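Local coordinates for MAGE domain-containing protein (Xenopus laevis, PDB 7DG2) that probably acts as the Nse3-type MAGE subunit that pairs with Nse1 to hold and shape Nse4 within the Smc5/6 complex, at residues E15-L20 and I56-V61; L101-L106 and M184-F189; A120-L125 and D141-V146. All coordinates share one frame; numbering follows the deposited sequence.

Contact 1 of 3, residues E15-L20 and I56-V61; sequences EVVQYL and ITLQQV
Val17 and Leu58 carry most of this contact, burying about 60 and 62 Å² respectively, and they are the nearest CA pair between segments 15-20 and 56-61, at 7.1 Å. The axes of the two short segments approach to 10.5 Å and cross at -69°; the parent helices pack on further through Val16 against Ile50 and Ala54. Together with helix 32-40 and the antiparallel strands 30-31, 75-80 and 64-70, these helices have the topology of a winged-helix fold, consistent with the helix-turn-helix clan of the MAGE family.

Val17 divides its two methyls between neighbouring residues. With CG1 anti to the backbone N (chi1 173°), that methyl runs alongside Leu58 in the opposite sense and lies 4.1 Å from Leu58 CD2. The other branch meets Thr57 at about a right angle: Val17 CG2 is 4.0 Å from Thr57 CB and equally near Thr57 CG2. Thr57 thus offers carbon to the contact, while its OG1 is hydrogen-bonded to Arg53 O one turn back in the same helix.

Leu58 likewise splits its two methyls, CD2 going to Val17 and CD1 to Leu20. Leu58 CD1 and Leu20 CD1 stand 3.6 Å apart, the closest approach between the segments. Leu58 also touches Phe64 on strand 64-70, and Leu20 packs on Ile30 of strand 30-31, so the sheet continues this apolar layer. Val17 also packs against Leu60 of the Nse1 chain.

No hydrogen bond or ion pair links the two segments. The evidence therefore points to close aliphatic packing and burial of apolar surface, with no directional bond between the segments and the one hydroxyl among the touching side chains satisfied within its own helix.

Contact 2 of 3, residues L101-L106 and M184-F189; sequences LLMVIL and MKVLEF
A Met-aromatic contact between Met103 and Phe189 lies at the crossing of helix 94-111 and helix 183-193, next to the surface that receives Nse4. The segment axes come within 10.4 Å and their N-to-C directions differ by 103°, close to perpendicular, so few residues meet, yet the touching side chains are all buried.

Met103 lies over one face of the Phe189 ring. Its CG is anti to the backbone N (chi1 173°), and the chain then bends at chi2 and chi3, which lays CG and SD in turn over the ring and brings CE toward its attachment to CB. Met103 CG sits 3.5 Å from the ring centroid of Phe189, only 16° from the ring normal, a CH-pi contact. The sulfur follows over the same ring, Met103 SD being 4.3 Å from the Phe189 centroid, and the terminal methyl carries on to the ring root, with Met103 CE 3.9 Å from Phe189 CB.

Phe189 also makes an edge-to-face contact with Tyr61 of the Nse4 chain, and Met103 packs on the same tyrosine. A leucine in place of Phe189 would probably leave the Met103 thioether without a flat surface to lie on and deprive Tyr61 of Nse4 of its ring partner.

Val186 fills the adjoining position: the nearest CA pair across the two segments is Met103 with Val186, at 7.5 Å. Leu106 O, which accepts a hydrogen bond from Trp173 NE1, lies 4.3 Å from Val186 CG1, while the other methyl, Val186 CG2, rests 3.9 Å from Met103 SD.

Contact 3 of 3, residues A120-L125 and D141-V146; sequences AIWEML and DVKKLV
Trp122 and Lys143 provide the nearest CA pair, 9.4 Å apart, between segment 120-125 and the first turn of helix 142-152; the segment axes stay 12.9 Å apart and their directions differ by 128°. Helices 94-111, 118-127 and 142-152 with strands 116-117, 156-160 and 169-173 are consistent with the second winged-helix unit of a MAGE domain, and here one large side chain bridges the spacing. Trp122, with CG anti to the carbonyl carbon (chi1 -65°), sends the six-membered end of its indole across. Trp122 CH2 meets Val142 O in the ring plane at 3.7 Å, a van der Waals contact at the edge, Val142 O being the acceptor of the helical bond from Val146 N. Trp122 CZ3 touches Val142 CG1 at 4.0 Å, and CH2 also reaches Val146 CB.

The aliphatic part of Lys143 crosses the indole at about a right angle, with Lys143 CD 4.2 Å from Trp122 CZ2. Glu118 OE2 accepts a hydrogen bond from Trp122 NE1 and forms a salt bridge with Lys143 NZ, which would help hold the indole in its orientation. At the N-cap, Asp141 OD1 accepts from Lys144 N at 3.0 Å. The N-H...O angle is 162°, fairly straight, the donor lying above the carboxylate plane.

How the contacts relate
From the N terminus, helix 6-23 packs against helix 47-62, so contact 1 closes a loop of 35 residues, joining helices of the N-terminal winged-helix unit. The chain then passes through strands 64-70 and 75-80 to helix 94-111, where contact 2 opens; it closes only at helix 183-193, tying that later helix to the second unit. Contact 3 nests inside this long loop and joins helices 118-127 and 142-152 of the second unit. Contacts 2 and 3 share a core through helix 94-111, for Ile105 CG2 lies 3.6 Å from Ile121 CD1. Contact 1 stands apart on the opposite side of the chain's centre, its centre about 30 Å from that of contact 2.

Contact 1 of 3, residues E15-L20 and I56-V61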
ATOM      1  N   GLU B  15     -19.359  -3.080  -6.259  1.00 13.67           N
ATOM      2  CA  GLU B  15     -18.388  -3.175  -7.344  1.00 12.92           C
ATOM      3  C   GLU B  15     -17.741  -1.826  -7.629  1.00 13.36           C
ATOM      4  O   GLU B  15     -16.543  -1.751  -7.930  1.00 15.03           O
ATOM      5  CB  GLU B  15     -19.069  -3.738  -8.598  1.00 17.06           C
ATOM      6  CG  GLU B  15     -19.491  -5.182  -8.402  1.00 21.10           C
ATOM      7  CD  GLU B  15     -20.484  -5.699  -9.438  1.00 29.31           C
ATOM      8  OE1 GLU B  15     -20.909  -4.938 -10.326  1.00 25.65           O
ATOM      9  OE2 GLU B  15     -20.854  -6.890  -9.343  1.00 36.09           O
ATOM     10  N   VAL B  16     -18.523  -0.747  -7.579  1.00 12.29           N
ATOM     11  CA  VAL B  16     -17.945   0.573  -7.812  1.00 12.69           C
ATOM     12  C   VAL B  16     -16.934   0.915  -6.722  1.00 12.73           C
ATOM     13  O   VAL B  16     -15.881   1.502  -6.996  1.00 13.15           O
ATOM     14  CB  VAL B  16     -19.054   1.638  -7.906  1.00 11.01           C
ATOM     15  CG1 VAL B  16     -18.438   3.018  -7.892  1.00 10.65           C
ATOM     16  CG2 VAL B  16     -19.871   1.418  -9.197  1.00 13.87           C
ATOM     17  N   VAL B  17     -17.254   0.594  -5.462  1.00 13.38           N
ATOM     18  CA  VAL B  17     -16.300   0.835  -4.377  1.00 11.43           C
ATOM     19  C   VAL B  17     -15.017   0.058  -4.633  1.00 12.92           C
ATOM     20  O   VAL B  17     -13.913   0.597  -4.516  1.00 11.92           O
ATOM     21  CB  VAL B  17     -16.916   0.470  -3.014  1.00 13.87           C
ATOM     22  CG1 VAL B  17     -15.864   0.565  -1.895  1.00 13.85           C
ATOM     23  CG2 VAL B  17     -18.106   1.374  -2.715  1.00 12.20           C
ATOM     24  N   GLN B  18     -15.146  -1.217  -5.001  1.00 12.97           N
ATOM     25  CA  GLN B  18     -13.951  -2.011  -5.294  1.00 13.88           C
ATOM     26  C   GLN B  18     -13.141  -1.378  -6.413  1.00 13.85           C
ATOM     27  O   GLN B  18     -11.908  -1.309  -6.340  1.00 14.34           O
ATOM     28  CB  GLN B  18     -14.331  -3.432  -5.699  1.00 15.69           C
ATOM     29  CG  GLN B  18     -14.917  -4.284  -4.616  1.00 18.62           C
ATOM     30  CD  GLN B  18     -15.183  -5.682  -5.132  1.00 24.68           C
ATOM     31  OE1 GLN B  18     -16.311  -6.007  -5.517  1.00 28.70           O
ATOM     32  NE2 GLN B  18     -14.131  -6.514  -5.175  1.00 22.77           N
ATOM     33  N   TYR B  19     -13.825  -0.934  -7.469  1.00 11.80           N
ATOM     34  CA  TYR B  19     -13.147  -0.335  -8.608  1.00 13.05           C
ATOM     35  C   TYR B  19     -12.418   0.936  -8.198  1.00 11.64           C
ATOM     36  O   TYR B  19     -11.271   1.160  -8.599  1.00 13.05           O
ATOM     37  CB  TYR B  19     -14.193  -0.048  -9.692  1.00 14.22           C
ATOM     38  CG  TYR B  19     -13.689   0.544 -10.973  1.00 14.35           C
ATOM     39  CD1 TYR B  19     -13.199  -0.269 -11.984  1.00 13.36           C
ATOM     40  CD2 TYR B  19     -13.760   1.908 -11.204  1.00 15.57           C
ATOM     41  CE1 TYR B  19     -12.783   0.269 -13.178  1.00 16.17           C
ATOM     42  CE2 TYR B  19     -13.332   2.449 -12.391  1.00 14.43           C
ATOM     43  CZ  TYR B  19     -12.842   1.629 -13.372  1.00 16.60           C
ATOM     44  OH  TYR B  19     -12.412   2.158 -14.571  1.00 19.04           O
ATOM     45  N   LEU B  20     -13.066   1.782  -7.386  1.00 12.65           N
ATOM     46  CA  LEU B  20     -12.409   3.015  -6.951  1.00 12.32           C
ATOM     47  C   LEU B  20     -11.133   2.723  -6.160  1.00 12.91           C
ATOM     48  O   LEU B  20     -10.093   3.367  -6.370  1.00 14.96           O
ATOM     49  CB  LEU B  20     -13.390   3.846  -6.120  1.00 11.03           C
ATOM     50  CG  LEU B  20     -14.454   4.501  -7.005  1.00 13.24           C
ATOM     51  CD1 LEU B  20     -15.582   5.033  -6.143  1.00 14.52           C
ATOM     52  CD2 LEU B  20     -13.830   5.638  -7.823  1.00 16.74           C
ATOM     53  N   ILE B  56     -20.690   7.396  -0.360  1.00 13.91           N
ATOM     54  CA  ILE B  56     -21.061   7.341   1.054  1.00 15.10           C
ATOM     55  C   ILE B  56     -20.366   6.175   1.743  1.00 13.96           C
ATOM     56  O   ILE B  56     -19.899   6.304   2.882  1.00 15.42           O
ATOM     57  CB  ILE B  56     -22.594   7.271   1.204  1.00 16.86           C
ATOM     58  CG1 ILE B  56     -23.227   8.578   0.704  1.00 18.34           C
ATOM     59  CG2 ILE B  56     -22.994   6.993   2.655  1.00 20.17           C
ATOM     60  CD1 ILE B  56     -22.585   9.856   1.281  1.00 25.80           C
ATOM     61  N   THR B  57     -20.270   5.019   1.068  1.00 13.59           N
ATOM     62  CA  THR B  57     -19.557   3.882   1.654  1.00 14.75           C
ATOM     63  C   THR B  57     -18.094   4.227   1.917  1.00 14.35           C
ATOM     64  O   THR B  57     -17.548   3.897   2.976  1.00 13.36           O
ATOM     65  CB  THR B  57     -19.647   2.656   0.733  1.00 16.67           C
ATOM     66  OG1 THR B  57     -21.001   2.209   0.657  1.00 18.32           O
ATOM     67  CG2 THR B  57     -18.776   1.514   1.270  1.00 15.86           C
ATOM     68  N   LEU B  58     -17.437   4.889   0.961  1.00 13.65           N
ATOM     69  CA  LEU B  58     -16.030   5.230   1.152  1.00 12.83           C
ATOM     70  C   LEU B  58     -15.849   6.222   2.300  1.00 14.60           C
ATOM     71  O   LEU B  58     -14.896   6.108   3.081  1.00 15.04           O
ATOM     72  CB  LEU B  58     -15.449   5.782  -0.151  1.00 13.27           C
ATOM     73  CG  LEU B  58     -15.160   4.709  -1.201  1.00 15.71           C
ATOM     74  CD1 LEU B  58     -15.030   5.361  -2.564  1.00 18.78           C
ATOM     75  CD2 LEU B  58     -13.892   3.977  -0.834  1.00 15.26           C
ATOM     76  N   GLN B  59     -16.773   7.186   2.435  1.00 13.82           N
ATOM     77  CA  GLN B  59     -16.727   8.111   3.572  1.00 15.71           C
ATOM     78  C   GLN B  59     -16.909   7.384   4.892  1.00 16.39           C
ATOM     79  O   GLN B  59     -16.152   7.604   5.844  1.00 19.01           O
ATOM     80  CB  GLN B  59     -17.817   9.178   3.441  1.00 16.68           C
ATOM     81  CG  GLN B  59     -17.616  10.113   2.302  1.00 17.16           C
ATOM     82  CD  GLN B  59     -18.742  11.134   2.196  1.00 24.53           C
ATOM     83  OE1 GLN B  59     -19.634  11.194   3.049  1.00 31.70           O
ATOM     84  NE2 GLN B  59     -18.705  11.937   1.148  1.00 21.23           N
ATOM     85  N   GLN B  60     -17.943   6.546   4.980  1.00 15.09           N
ATOM     86  CA  GLN B  60     -18.348   5.973   6.261  1.00 15.65           C
ATOM     87  C   GLN B  60     -17.420   4.858   6.711  1.00 18.30           C
ATOM     88  O   GLN B  60     -17.126   4.734   7.908  1.00 20.37           O
ATOM     89  CB  GLN B  60     -19.782   5.457   6.166  1.00 20.27           C
ATOM     90  CG  GLN B  60     -20.792   6.575   5.990  1.00 24.21           C
ATOM     91  CD  GLN B  60     -22.235   6.097   6.048  1.00 29.82           C
ATOM     92  OE1 GLN B  60     -22.509   4.899   5.978  1.00 33.41           O
ATOM     93  NE2 GLN B  60     -23.165   7.040   6.176  1.00 31.51           N
ATOM     94  N   VAL B  61     -16.969   4.024   5.779  1.00 14.24           N
ATOM     95  CA  VAL B  61     -16.169   2.860   6.166  1.00 14.15           C
ATOM     96  C   VAL B  61     -14.686   3.189   6.216  1.00 16.78           C
ATOM     97  O   VAL B  61     -13.980   2.756   7.132  1.00 16.20           O
ATOM     98  CB  VAL B  61     -16.454   1.688   5.211  1.00 16.94           C
ATOM     99  CG1 VAL B  61     -15.619   0.477   5.594  1.00 15.67           C
ATOM    100  CG2 VAL B  61     -17.952   1.352   5.223  1.00 15.39           C
TER

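Contact 2 of 3, residues L101-L106 and M184-F189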
ATOM      1  N   LEU B 101      10.244  14.182  -1.687  1.00 18.00           N
ATOM      2  CA  LEU B 101      10.754  14.837  -2.890  1.00 19.21           C
ATOM      3  C   LEU B 101       9.700  15.753  -3.497  1.00 19.05           C
ATOM      4  O   LEU B 101       9.985  16.904  -3.848  1.00 17.63           O
ATOM      5  CB  LEU B 101      11.219  13.797  -3.910  1.00 18.94           C
ATOM      6  CG  LEU B 101      11.593  14.368  -5.277  1.00 22.28           C
ATOM      7  CD1 LEU B 101      12.730  15.365  -5.150  1.00 23.21           C
ATOM      8  CD2 LEU B 101      11.973  13.254  -6.244  1.00 22.71           C
ATOM      9  N   LEU B 102       8.464  15.264  -3.612  1.00 18.37           N
ATOM     10  CA  LEU B 102       7.414  16.089  -4.193  1.00 17.88           C
ATOM     11  C   LEU B 102       7.209  17.363  -3.393  1.00 19.08           C
ATOM     12  O   LEU B 102       7.027  18.446  -3.966  1.00 17.50           O
ATOM     13  CB  LEU B 102       6.107  15.299  -4.282  1.00 17.86           C
ATOM     14  CG  LEU B 102       4.888  16.140  -4.684  1.00 19.05           C
ATOM     15  CD1 LEU B 102       5.025  16.629  -6.119  1.00 17.20           C
ATOM     16  CD2 LEU B 102       3.640  15.296  -4.517  1.00 19.34           C
ATOM     17  N   MET B 103       7.243  17.264  -2.061  1.00 16.68           N
ATOM     18  CA  MET B 103       6.992  18.449  -1.248  1.00 18.32           C
ATOM     19  C   MET B 103       8.066  19.510  -1.469  1.00 18.60           C
ATOM     20  O   MET B 103       7.778  20.715  -1.471  1.00 20.24           O
ATOM     21  CB  MET B 103       6.922  18.061   0.228  1.00 16.12           C
ATOM     22  CG  MET B 103       6.833  19.252   1.175  1.00 20.21           C
ATOM     23  SD  MET B 103       5.306  20.194   0.988  1.00 21.79           S
ATOM     24  CE  MET B 103       4.358  19.578   2.397  1.00 19.67           C
ATOM     25  N   VAL B 104       9.308  19.079  -1.656  1.00 17.29           N
ATOM     26  CA  VAL B 104      10.390  20.021  -1.928  1.00 18.93           C
ATOM     27  C   VAL B 104      10.143  20.740  -3.250  1.00 19.48           C
ATOM     28  O   VAL B 104      10.349  21.956  -3.364  1.00 18.99           O
ATOM     29  CB  VAL B 104      11.735  19.273  -1.920  1.00 20.34           C
ATOM     30  CG1 VAL B 104      12.843  20.153  -2.470  1.00 21.50           C
ATOM     31  CG2 VAL B 104      12.061  18.810  -0.516  1.00 22.64           C
ATOM     32  N   ILE B 105       9.671  20.004  -4.259  1.00 18.32           N
ATOM     33  CA  ILE B 105       9.375  20.602  -5.562  1.00 18.95           C
ATOM     34  C   ILE B 105       8.171  21.539  -5.464  1.00 20.47           C
ATOM     35  O   ILE B 105       8.191  22.664  -5.985  1.00 18.78           O
ATOM     36  CB  ILE B 105       9.153  19.497  -6.614  1.00 18.12           C
ATOM     37  CG1 ILE B 105      10.438  18.698  -6.826  1.00 19.92           C
ATOM     38  CG2 ILE B 105       8.662  20.088  -7.929  1.00 21.50           C
ATOM     39  CD1 ILE B 105      10.228  17.455  -7.699  1.00 20.13           C
ATOM     40  N   LEU B 106       7.097  21.092  -4.805  1.00 17.25           N
ATOM     41  CA  LEU B 106       5.943  21.973  -4.622  1.00 17.54           C
ATOM     42  C   LEU B 106       6.342  23.245  -3.886  1.00 17.96           C
ATOM     43  O   LEU B 106       5.797  24.324  -4.150  1.00 18.60           O
ATOM     44  CB  LEU B 106       4.834  21.256  -3.843  1.00 15.84           C
ATOM     45  CG  LEU B 106       4.137  20.073  -4.536  1.00 16.76           C
ATOM     46  CD1 LEU B 106       3.180  19.391  -3.559  1.00 15.55           C
ATOM     47  CD2 LEU B 106       3.371  20.535  -5.761  1.00 17.04           C
ATOM     48  N   MET B 184      -1.077  27.196   2.076  1.00 19.80           N
ATOM     49  CA  MET B 184      -0.732  27.520   3.460  1.00 17.82           C
ATOM     50  C   MET B 184      -0.033  26.349   4.137  1.00 17.20           C
ATOM     51  O   MET B 184       0.926  26.545   4.889  1.00 15.91           O
ATOM     52  CB  MET B 184      -1.980  27.936   4.242  1.00 18.41           C
ATOM     53  CG  MET B 184      -1.688  28.451   5.645  1.00 21.17           C
ATOM     54  SD  MET B 184      -0.646  29.928   5.617  1.00 24.75           S
ATOM     55  CE  MET B 184      -1.848  31.181   5.150  1.00 28.71           C
ATOM     56  N   LYS B 185      -0.489  25.119   3.873  1.00 17.83           N
ATOM     57  CA  LYS B 185       0.200  23.960   4.429  1.00 17.79           C
ATOM     58  C   LYS B 185       1.638  23.870   3.926  1.00 14.95           C
ATOM     59  O   LYS B 185       2.549  23.567   4.700  1.00 17.19           O
ATOM     60  CB  LYS B 185      -0.563  22.675   4.084  1.00 19.42           C
ATOM     61  CG  LYS B 185      -1.882  22.498   4.813  1.00 24.83           C
ATOM     62  CD  LYS B 185      -1.672  22.172   6.283  1.00 29.56           C
ATOM     63  CE  LYS B 185      -2.980  21.687   6.922  1.00 38.35           C
ATOM     64  NZ  LYS B 185      -2.893  21.585   8.405  1.00 37.25           N
ATOM     65  N   VAL B 186       1.864  24.121   2.630  1.00 16.41           N
ATOM     66  CA  VAL B 186       3.228  24.059   2.110  1.00 16.78           C
ATOM     67  C   VAL B 186       4.078  25.180   2.714  1.00 16.44           C
ATOM     68  O   VAL B 186       5.248  24.977   3.063  1.00 17.15           O
ATOM     69  CB  VAL B 186       3.216  24.103   0.572  1.00 15.65           C
ATOM     70  CG1 VAL B 186       4.637  24.249   0.036  1.00 16.25           C
ATOM     71  CG2 VAL B 186       2.571  22.821   0.013  1.00 16.92           C
ATOM     72  N   LEU B 187       3.489  26.370   2.871  1.00 17.03           N
ATOM     73  CA  LEU B 187       4.192  27.462   3.534  1.00 17.50           C
ATOM     74  C   LEU B 187       4.562  27.089   4.963  1.00 16.67           C
ATOM     75  O   LEU B 187       5.640  27.450   5.455  1.00 18.77           O
ATOM     76  CB  LEU B 187       3.331  28.724   3.518  1.00 19.73           C
ATOM     77  CG  LEU B 187       3.957  29.932   4.227  1.00 21.09           C
ATOM     78  CD1 LEU B 187       5.322  30.253   3.610  1.00 21.02           C
ATOM     79  CD2 LEU B 187       3.025  31.137   4.120  1.00 22.09           C
ATOM     80  N   GLU B 188       3.673  26.365   5.647  1.00 19.34           N
ATOM     81  CA  GLU B 188       3.966  25.927   7.005  1.00 19.35           C
ATOM     82  C   GLU B 188       5.110  24.925   7.032  1.00 17.25           C
ATOM     83  O   GLU B 188       5.936  24.945   7.949  1.00 18.08           O
ATOM     84  CB  GLU B 188       2.703  25.344   7.645  1.00 19.14           C
ATOM     85  CG  GLU B 188       1.699  26.420   8.003  1.00 18.20           C
ATOM     86  CD  GLU B 188       0.346  25.891   8.451  1.00 26.14           C
ATOM     87  OE1 GLU B 188       0.142  24.659   8.508  1.00 25.13           O
ATOM     88  OE2 GLU B 188      -0.523  26.736   8.752  1.00 26.19           O
ATOM     89  N   PHE B 189       5.180  24.043   6.031  1.00 16.98           N
ATOM     90  CA  PHE B 189       6.299  23.122   5.917  1.00 17.50           C
ATOM     91  C   PHE B 189       7.601  23.870   5.662  1.00 17.64           C
ATOM     92  O   PHE B 189       8.608  23.633   6.336  1.00 20.13           O
ATOM     93  CB  PHE B 189       6.026  22.120   4.790  1.00 18.76           C
ATOM     94  CG  PHE B 189       7.206  21.268   4.440  1.00 18.28           C
ATOM     95  CD1 PHE B 189       7.449  20.086   5.127  1.00 20.48           C
ATOM     96  CD2 PHE B 189       8.073  21.643   3.420  1.00 20.87           C
ATOM     97  CE1 PHE B 189       8.541  19.294   4.802  1.00 20.74           C
ATOM     98  CE2 PHE B 189       9.165  20.863   3.099  1.00 19.11           C
ATOM     99  CZ  PHE B 189       9.399  19.685   3.790  1.00 21.06           C
TER

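Contact 3 of 3, residues A120-L125 and D141-V146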
ATOM      1  N   ALA B 120      15.411  25.436 -12.924  1.00 31.25           N
ATOM      2  CA  ALA B 120      15.496  25.826 -11.522  1.00 32.11           C
ATOM      3  C   ALA B 120      15.247  24.644 -10.595  1.00 30.07           C
ATOM      4  O   ALA B 120      15.859  24.554  -9.529  1.00 28.20           O
ATOM      5  CB  ALA B 120      14.506  26.950 -11.230  1.00 30.02           C
ATOM      6  N   ILE B 121      14.359  23.730 -10.985  1.00 28.02           N
ATOM      7  CA  ILE B 121      14.071  22.577 -10.141  1.00 30.55           C
ATOM      8  C   ILE B 121      15.274  21.639 -10.080  1.00 27.47           C
ATOM      9  O   ILE B 121      15.673  21.189  -9.000  1.00 25.18           O
ATOM     10  CB  ILE B 121      12.793  21.870 -10.631  1.00 27.55           C
ATOM     11  CG1 ILE B 121      11.580  22.710 -10.225  1.00 31.45           C
ATOM     12  CG2 ILE B 121      12.721  20.439 -10.104  1.00 28.21           C
ATOM     13  CD1 ILE B 121      10.257  22.084 -10.520  1.00 37.78           C
ATOM     14  N   TRP B 122      15.887  21.332 -11.229  1.00 26.12           N
ATOM     15  CA  TRP B 122      17.050  20.449 -11.171  1.00 26.18           C
ATOM     16  C   TRP B 122      18.239  21.120 -10.496  1.00 25.24           C
ATOM     17  O   TRP B 122      19.038  20.446  -9.842  1.00 27.76           O
ATOM     18  CB  TRP B 122      17.426  19.959 -12.569  1.00 28.39           C
ATOM     19  CG  TRP B 122      16.367  19.106 -13.157  1.00 27.06           C
ATOM     20  CD1 TRP B 122      15.657  19.352 -14.297  1.00 28.27           C
ATOM     21  CD2 TRP B 122      15.847  17.882 -12.615  1.00 25.85           C
ATOM     22  NE1 TRP B 122      14.744  18.348 -14.511  1.00 28.51           N
ATOM     23  CE2 TRP B 122      14.839  17.434 -13.493  1.00 27.47           C
ATOM     24  CE3 TRP B 122      16.144  17.116 -11.481  1.00 28.17           C
ATOM     25  CZ2 TRP B 122      14.128  16.252 -13.279  1.00 26.83           C
ATOM     26  CZ3 TRP B 122      15.428  15.938 -11.266  1.00 26.62           C
ATOM     27  CH2 TRP B 122      14.430  15.524 -12.160  1.00 25.95           C
ATOM     28  N   GLU B 123      18.362  22.441 -10.625  1.00 30.00           N
ATOM     29  CA  GLU B 123      19.438  23.154  -9.946  1.00 32.57           C
ATOM     30  C   GLU B 123      19.314  23.006  -8.432  1.00 33.77           C
ATOM     31  O   GLU B 123      20.290  22.683  -7.741  1.00 33.20           O
ATOM     32  CB  GLU B 123      19.406  24.621 -10.373  1.00 34.48           C
ATOM     33  CG  GLU B 123      20.320  25.553  -9.614  1.00 38.56           C
ATOM     34  CD  GLU B 123      20.254  26.969 -10.165  1.00 46.93           C
ATOM     35  OE1 GLU B 123      21.316  27.514 -10.538  1.00 53.79           O
ATOM     36  OE2 GLU B 123      19.135  27.527 -10.249  1.00 46.65           O
ATOM     37  N   MET B 124      18.105  23.215  -7.906  1.00 29.39           N
ATOM     38  CA  MET B 124      17.849  22.985  -6.487  1.00 27.24           C
ATOM     39  C   MET B 124      18.123  21.533  -6.104  1.00 29.79           C
ATOM     40  O   MET B 124      18.847  21.260  -5.142  1.00 27.75           O
ATOM     41  CB  MET B 124      16.400  23.362  -6.145  1.00 29.93           C
ATOM     42  CG  MET B 124      15.990  23.048  -4.699  1.00 28.79           C
ATOM     43  SD  MET B 124      14.277  23.504  -4.306  1.00 29.01           S
ATOM     44  CE  MET B 124      13.396  22.322  -5.328  1.00 27.16           C
ATOM     45  N   LEU B 125      17.551  20.585  -6.851  1.00 26.03           N
ATOM     46  CA  LEU B 125      17.674  19.181  -6.468  1.00 26.99           C
ATOM     47  C   LEU B 125      19.120  18.695  -6.520  1.00 28.34           C
ATOM     48  O   LEU B 125      19.479  17.752  -5.804  1.00 28.05           O
ATOM     49  CB  LEU B 125      16.789  18.310  -7.353  1.00 27.19           C
ATOM     50  CG  LEU B 125      15.286  18.527  -7.176  1.00 28.08           C
ATOM     51  CD1 LEU B 125      14.504  17.476  -7.926  1.00 25.25           C
ATOM     52  CD2 LEU B 125      14.913  18.521  -5.690  1.00 27.63           C
ATOM     53  N   ASP B 141      15.140   6.329 -11.482  1.00 30.62           N
ATOM     54  CA  ASP B 141      15.075   7.288 -12.582  1.00 30.16           C
ATOM     55  C   ASP B 141      14.279   8.502 -12.111  1.00 28.99           C
ATOM     56  O   ASP B 141      13.051   8.521 -12.197  1.00 26.26           O
ATOM     57  CB  ASP B 141      14.447   6.630 -13.809  1.00 32.64           C
ATOM     58  CG  ASP B 141      14.395   7.547 -15.021  1.00 34.09           C
ATOM     59  OD1 ASP B 141      14.611   8.772 -14.885  1.00 29.78           O
ATOM     60  OD2 ASP B 141      14.126   7.032 -16.131  1.00 34.02           O
ATOM     61  N   VAL B 142      14.983   9.542 -11.653  1.00 27.22           N
ATOM     62  CA  VAL B 142      14.311  10.700 -11.064  1.00 27.55           C
ATOM     63  C   VAL B 142      13.708  11.596 -12.135  1.00 26.94           C
ATOM     64  O   VAL B 142      12.701  12.279 -11.888  1.00 23.60           O
ATOM     65  CB  VAL B 142      15.284  11.487 -10.167  1.00 27.60           C
ATOM     66  CG1 VAL B 142      14.528  12.566  -9.404  1.00 24.67           C
ATOM     67  CG2 VAL B 142      15.999  10.556  -9.205  1.00 30.29           C
ATOM     68  N   LYS B 143      14.310  11.630 -13.326  1.00 25.22           N
ATOM     69  CA  LYS B 143      13.706  12.331 -14.450  1.00 28.11           C
ATOM     70  C   LYS B 143      12.312  11.788 -14.739  1.00 26.92           C
ATOM     71  O   LYS B 143      11.363  12.554 -14.943  1.00 25.52           O
ATOM     72  CB  LYS B 143      14.597  12.203 -15.690  1.00 26.85           C
ATOM     73  CG  LYS B 143      13.980  12.778 -16.952  1.00 30.67           C
ATOM     74  CD  LYS B 143      14.049  14.297 -16.989  1.00 33.30           C
ATOM     75  CE  LYS B 143      13.761  14.808 -18.393  1.00 36.73           C
ATOM     76  NZ  LYS B 143      13.892  16.281 -18.499  1.00 36.19           N
ATOM     77  N   LYS B 144      12.174  10.462 -14.762  1.00 23.58           N
ATOM     78  CA  LYS B 144      10.866   9.867 -15.020  1.00 27.80           C
ATOM     79  C   LYS B 144       9.920  10.070 -13.840  1.00 23.35           C
ATOM     80  O   LYS B 144       8.723  10.308 -14.035  1.00 25.27           O
ATOM     81  CB  LYS B 144      11.018   8.382 -15.336  1.00 30.45           C
ATOM     82  CG  LYS B 144       9.746   7.740 -15.858  1.00 37.78           C
ATOM     83  CD  LYS B 144      10.038   6.452 -16.613  1.00 40.13           C
ATOM     84  CE  LYS B 144      10.735   5.448 -15.728  1.00 47.38           C
ATOM     85  NZ  LYS B 144       9.946   5.169 -14.495  1.00 47.12           N
ATOM     86  N   LEU B 145      10.432   9.960 -12.612  1.00 24.76           N
ATOM     87  CA  LEU B 145       9.584  10.177 -11.440  1.00 23.63           C
ATOM     88  C   LEU B 145       8.981  11.574 -11.453  1.00 22.40           C
ATOM     89  O   LEU B 145       7.774  11.743 -11.233  1.00 21.82           O
ATOM     90  CB  LEU B 145      10.392   9.954 -10.157  1.00 21.55           C
ATOM     91  CG  LEU B 145       9.665  10.271  -8.845  1.00 20.59           C
ATOM     92  CD1 LEU B 145       8.440   9.381  -8.711  1.00 24.74           C
ATOM     93  CD2 LEU B 145      10.600  10.091  -7.651  1.00 22.48           C
ATOM     94  N   VAL B 146       9.806  12.589 -11.730  1.00 20.75           N
ATOM     95  CA  VAL B 146       9.358  13.977 -11.616  1.00 19.78           C
ATOM     96  C   VAL B 146       8.558  14.424 -12.837  1.00 23.79           C
ATOM     97  O   VAL B 146       7.530  15.097 -12.698  1.00 21.89           O
ATOM     98  CB  VAL B 146      10.564  14.900 -11.356  1.00 21.74           C
ATOM     99  CG1 VAL B 146      10.128  16.349 -11.398  1.00 21.48           C
ATOM    100  CG2 VAL B 146      11.204  14.568  -9.998  1.00 23.18           C
TER